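Local coordinates for protein hydroxylase (Rhodococcus sp., PDB 2OR0) that probably works as a flavin-dependent oxidoreductase of the acyl-CoA dehydrogenase family, a putative hydroxylase that may use reduced flavin to insert one oxygen atom from molecular oxygen, at residues Y146-R151 with A164-M169; R347-A352 with R375-G380. All blocks are in the same frame, centred on the assembly; numbering follows the deposited sequence.

Contact 1 (Y146-R151 with A164-M169); sequences YVLKGR and AFLGAM
No ring or other flat group mediates the meeting of Leu148 with Ala168 and Leu166; the touching surfaces are methyl groups. Phe165, the aromatic residue of the second segment, turns to the other side of its strand, where its ring meets that of Tyr133 with the planes about 50° apart. Across the contact, the two branches of Leu148 divide the work. Leu148 CD1 comes against Ala168 CB at 3.6 Å, while Leu148 CD2 approaches Leu166 CD1 more loosely, at 4.4 Å. The side chain is sent across by its first torsion, which sets CG anti to the backbone N (chi1 -166°), and the fork beyond CG then spreads one methyl to each partner. The strands 145-155 and 163-170 are not hydrogen-bonded to each other here. Strand 137-142 lies between them, antiparallel to the first and parallel to the second, within a mixed sheet, an arrangement consistent with the middle beta domain of the acyl-CoA dehydrogenase fold. The CA atoms of Leu148 and Ala168 are 8.0 Å apart, and side chains of the two strands meet across this distance. Ala168 is small, which suits the close approach of its methyl to Leu148; branched Leu166 reaches further. Gly167, between them in sequence, puts no side chain here, and its O accepts a hydrogen bond from NE1 of Trp152. Leu148 also packs on Ala139 and on Leu187 of strand 182-188, making an apolar, buried cluster that suits aliphatic residues well, while its backbone pairs with Ala217.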
# COMPACT_ATOMS: atom_id res chain seq x y z
N TYR A 146 22.83 -13.09 9.16
CA TYR A 146 22.04 -14.26 8.76
C TYR A 146 22.31 -14.62 7.33
O TYR A 146 22.75 -13.77 6.54
CB TYR A 146 20.54 -13.98 8.90
CG TYR A 146 20.13 -13.52 10.28
CD1 TYR A 146 19.59 -14.42 11.19
CD2 TYR A 146 20.27 -12.18 10.67
CE1 TYR A 146 19.21 -14.02 12.46
CE2 TYR A 146 19.87 -11.75 11.95
CZ TYR A 146 19.35 -12.68 12.83
OH TYR A 146 18.97 -12.28 14.08
N VAL A 147 22.01 -15.88 6.97
CA VAL A 147 21.99 -16.23 5.54
C VAL A 147 20.55 -16.56 5.15
O VAL A 147 19.86 -17.33 5.83
CB VAL A 147 22.99 -17.35 5.15
CG1 VAL A 147 23.07 -17.46 3.65
CG2 VAL A 147 24.42 -17.03 5.68
N LEU A 148 20.13 -15.96 4.04
CA LEU A 148 18.73 -15.94 3.63
C LEU A 148 18.45 -16.81 2.41
O LEU A 148 19.14 -16.73 1.41
CB LEU A 148 18.30 -14.49 3.33
CG LEU A 148 16.78 -14.30 3.22
CD1 LEU A 148 16.14 -14.22 4.59
CD2 LEU A 148 16.51 -13.04 2.43
N LYS A 149 17.40 -17.60 2.49
CA LYS A 149 16.90 -18.34 1.35
C LYS A 149 15.36 -18.29 1.32
O LYS A 149 14.71 -18.48 2.34
CB LYS A 149 17.35 -19.80 1.43
CG LYS A 149 16.99 -20.58 0.19
CD LYS A 149 17.05 -22.08 0.38
CE LYS A 149 16.86 -22.75 -1.00
NZ LYS A 149 16.06 -23.93 -0.79
N GLY A 150 14.79 -18.09 0.15
CA GLY A 150 13.34 -18.23 -0.00
C GLY A 150 12.80 -17.74 -1.34
O GLY A 150 13.55 -17.31 -2.23
N ARG A 151 11.47 -17.84 -1.48
CA ARG A 151 10.76 -17.34 -2.65
C ARG A 151 9.56 -16.52 -2.13
O ARG A 151 8.75 -17.03 -1.35
CB ARG A 151 10.30 -18.50 -3.55
CG ARG A 151 9.53 -18.03 -4.80
CD ARG A 151 9.52 -19.02 -5.97
NE ARG A 151 8.77 -18.44 -7.10
CZ ARG A 151 8.84 -18.85 -8.37
NH1 ARG A 151 9.63 -19.86 -8.73
NH2 ARG A 151 8.09 -18.26 -9.31
N ALA A 164 15.41 -4.61 -1.50
CA ALA A 164 14.15 -5.23 -1.08
C ALA A 164 14.11 -5.31 0.41
O ALA A 164 15.14 -5.55 1.04
CB ALA A 164 14.01 -6.62 -1.67
N PHE A 165 12.92 -5.11 0.95
CA PHE A 165 12.61 -5.25 2.36
C PHE A 165 11.76 -6.51 2.49
O PHE A 165 10.62 -6.52 2.05
CB PHE A 165 11.75 -4.05 2.75
CG PHE A 165 12.09 -3.45 4.09
CD1 PHE A 165 11.92 -2.07 4.30
CD2 PHE A 165 12.57 -4.23 5.13
CE1 PHE A 165 12.24 -1.49 5.54
CE2 PHE A 165 12.89 -3.64 6.38
CZ PHE A 165 12.72 -2.27 6.56
N LEU A 166 12.28 -7.59 3.07
CA LEU A 166 11.55 -8.86 3.03
C LEU A 166 11.33 -9.44 4.40
O LEU A 166 12.14 -9.21 5.29
CB LEU A 166 12.32 -9.89 2.18
CG LEU A 166 12.72 -9.47 0.77
CD1 LEU A 166 13.83 -10.41 0.20
CD2 LEU A 166 11.46 -9.39 -0.15
N GLY A 167 10.26 -10.22 4.56
CA GLY A 167 10.05 -10.94 5.82
C GLY A 167 10.73 -12.30 5.79
O GLY A 167 10.86 -12.92 4.73
N ALA A 168 11.17 -12.77 6.94
CA ALA A 168 11.76 -14.09 7.04
C ALA A 168 11.56 -14.65 8.43
O ALA A 168 11.53 -13.90 9.41
CB ALA A 168 13.24 -14.04 6.70
N MSE A 169 11.41 -15.96 8.51
CA MSE A 169 11.46 -16.66 9.79
C MSE A 169 12.91 -17.02 10.10
O MSE A 169 13.71 -17.22 9.19
CB MSE A 169 10.62 -17.93 9.77
CG MSE A 169 9.17 -17.74 9.32
SE MSE A 169 8.16 -16.47 10.43
CE MSE A 169 8.08 -17.45 12.12

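Contact 2 (R347-A352 with R375-G380); sequences RAVRAA and RDAHAG
Val349 meets both Ala377 and His378, and the residues just before it face elsewhere: Arg347 hydrogen-bonds through NH1 to Ser308 OG of helix 292-324, and Ala348, small enough for a close helix contact, touches that helix and helix 250-277. At Val349 the beta-branch serves two partners. Val349 CG1, set anti to the backbone N (chi1 179°), sits over one face of the His378 imidazole, 3.7 Å from the ring centroid and 21° off its normal, a CH-pi contact. Val349 CG1 lies toward the rim, 3.5 Å from His378 CE1. Val349 CG2 rests 4.0 Å from Ala377 CB and 3.8 Å from Ala377 O; small alanine suits a place where the helices are close, with the CA atoms of Val349 and Ala377 6.2 Å apart. The CB of Arg350 then points away. Farther along the same helix, Asp353 OD1 hydrogen-bonds to NE2 of His378, which should steady the ring's rotation, and Trp374 meets this ring edge-to-face. An acetate ion, probably from the crystallisation liquor, lies about 4 Å from the His378 side chain. This is helix-helix packing in the alpha-helical C-terminal domain, in which the acyl-CoA dehydrogenase family has a bundle of long helices.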
# COMPACT_ATOMS: atom_id res chain seq x y z
N ARG A 347 -15.85 -1.90 1.73
CA ARG A 347 -16.95 -0.98 1.45
C ARG A 347 -16.78 -0.34 0.06
O ARG A 347 -17.72 -0.29 -0.72
CB ARG A 347 -17.04 0.11 2.55
CG ARG A 347 -18.34 0.97 2.50
CD ARG A 347 -18.36 2.03 3.64
NE ARG A 347 -18.13 1.41 4.96
CZ ARG A 347 -17.02 1.52 5.68
NH1 ARG A 347 -15.99 2.25 5.27
NH2 ARG A 347 -16.93 0.90 6.84
N ALA A 348 -15.57 0.11 -0.22
CA ALA A 348 -15.24 0.82 -1.44
C ALA A 348 -15.30 -0.13 -2.63
O ALA A 348 -15.89 0.20 -3.67
CB ALA A 348 -13.87 1.44 -1.31
N VAL A 349 -14.75 -1.32 -2.47
CA VAL A 349 -14.83 -2.30 -3.57
C VAL A 349 -16.27 -2.73 -3.88
O VAL A 349 -16.65 -2.78 -5.06
CB VAL A 349 -13.90 -3.51 -3.37
CG1 VAL A 349 -14.07 -4.49 -4.54
CG2 VAL A 349 -12.43 -3.03 -3.28
N ARG A 350 -17.06 -3.03 -2.85
CA ARG A 350 -18.45 -3.38 -3.08
C ARG A 350 -19.22 -2.26 -3.82
O ARG A 350 -20.08 -2.56 -4.66
CB ARG A 350 -19.19 -3.71 -1.79
CG ARG A 350 -18.87 -5.11 -1.21
CD ARG A 350 -19.88 -5.50 -0.12
NE ARG A 350 -19.51 -6.76 0.53
CZ ARG A 350 -18.92 -6.85 1.72
NH1 ARG A 350 -18.64 -5.73 2.40
NH2 ARG A 350 -18.60 -8.05 2.23
N ALA A 351 -18.92 -1.01 -3.49
CA ALA A 351 -19.55 0.16 -4.12
C ALA A 351 -19.16 0.28 -5.59
O ALA A 351 -20.00 0.62 -6.47
CB ALA A 351 -19.15 1.42 -3.36
N ALA A 352 -17.89 0.01 -5.88
CA ALA A 352 -17.44 -0.02 -7.25
C ALA A 352 -18.13 -1.15 -8.02
O ALA A 352 -18.45 -0.97 -9.21
CB ALA A 352 -15.92 -0.19 -7.32
N ARG A 375 -11.05 -3.92 -12.07
CA ARG A 375 -10.20 -5.11 -11.85
C ARG A 375 -9.08 -4.80 -10.85
O ARG A 375 -8.77 -5.62 -9.99
CB ARG A 375 -9.60 -5.62 -13.17
CG ARG A 375 -10.64 -6.20 -14.18
CD ARG A 375 -9.95 -6.71 -15.48
NE ARG A 375 -9.49 -5.61 -16.34
CZ ARG A 375 -8.22 -5.24 -16.47
NH1 ARG A 375 -7.27 -5.85 -15.77
NH2 ARG A 375 -7.89 -4.24 -17.29
N ASP A 376 -8.46 -3.62 -10.98
CA ASP A 376 -7.42 -3.20 -10.02
C ASP A 376 -7.93 -3.23 -8.56
O ASP A 376 -7.22 -3.65 -7.63
CB ASP A 376 -6.91 -1.79 -10.33
CG ASP A 376 -6.13 -1.69 -11.65
OD1 ASP A 376 -5.70 -2.73 -12.23
OD2 ASP A 376 -5.93 -0.54 -12.12
N ALA A 377 -9.16 -2.78 -8.35
CA ALA A 377 -9.70 -2.72 -6.99
C ALA A 377 -9.81 -4.12 -6.42
O ALA A 377 -9.48 -4.35 -5.28
CB ALA A 377 -11.08 -2.01 -6.95
N HIS A 378 -10.33 -5.04 -7.22
CA HIS A 378 -10.39 -6.47 -6.84
C HIS A 378 -9.03 -7.13 -6.62
O HIS A 378 -8.86 -7.89 -5.67
CB HIS A 378 -11.22 -7.25 -7.86
CG HIS A 378 -12.67 -7.00 -7.70
ND1 HIS A 378 -13.42 -7.58 -6.71
CD2 HIS A 378 -13.49 -6.13 -8.34
CE1 HIS A 378 -14.66 -7.13 -6.77
NE2 HIS A 378 -14.72 -6.23 -7.74
N ALA A 379 -8.07 -6.86 -7.49
CA ALA A 379 -6.70 -7.31 -7.20
C ALA A 379 -6.21 -6.78 -5.86
O ALA A 379 -5.68 -7.54 -5.05
CB ALA A 379 -5.77 -6.88 -8.27
N GLY A 380 -6.35 -5.46 -5.63
CA GLY A 380 -5.96 -4.87 -4.33
C GLY A 380 -6.65 -5.49 -3.11
O GLY A 380 -6.03 -5.65 -2.05

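From the N terminus the chain first builds the helices up to residue 121, then enters the sheet, where contact 1 brings strand 163-170 back to strand 145-155, closing a short excursion of 12 residues. Only after the remaining strands, and the long helices 250-277 and 292-324, does contact 2 begin; it joins helices 331-356 and 370-381 over an intervening 22 residues. The two closures therefore follow one another in series, neither nesting nor crossing. They lie on opposite sides of the chain's centre, their own centres 31 Å apart and their nearest atoms about 17 Å apart: contact 1 joins two strands that flank strand 137-142 in the sheet, contact 2 two helices of the C-terminal domain.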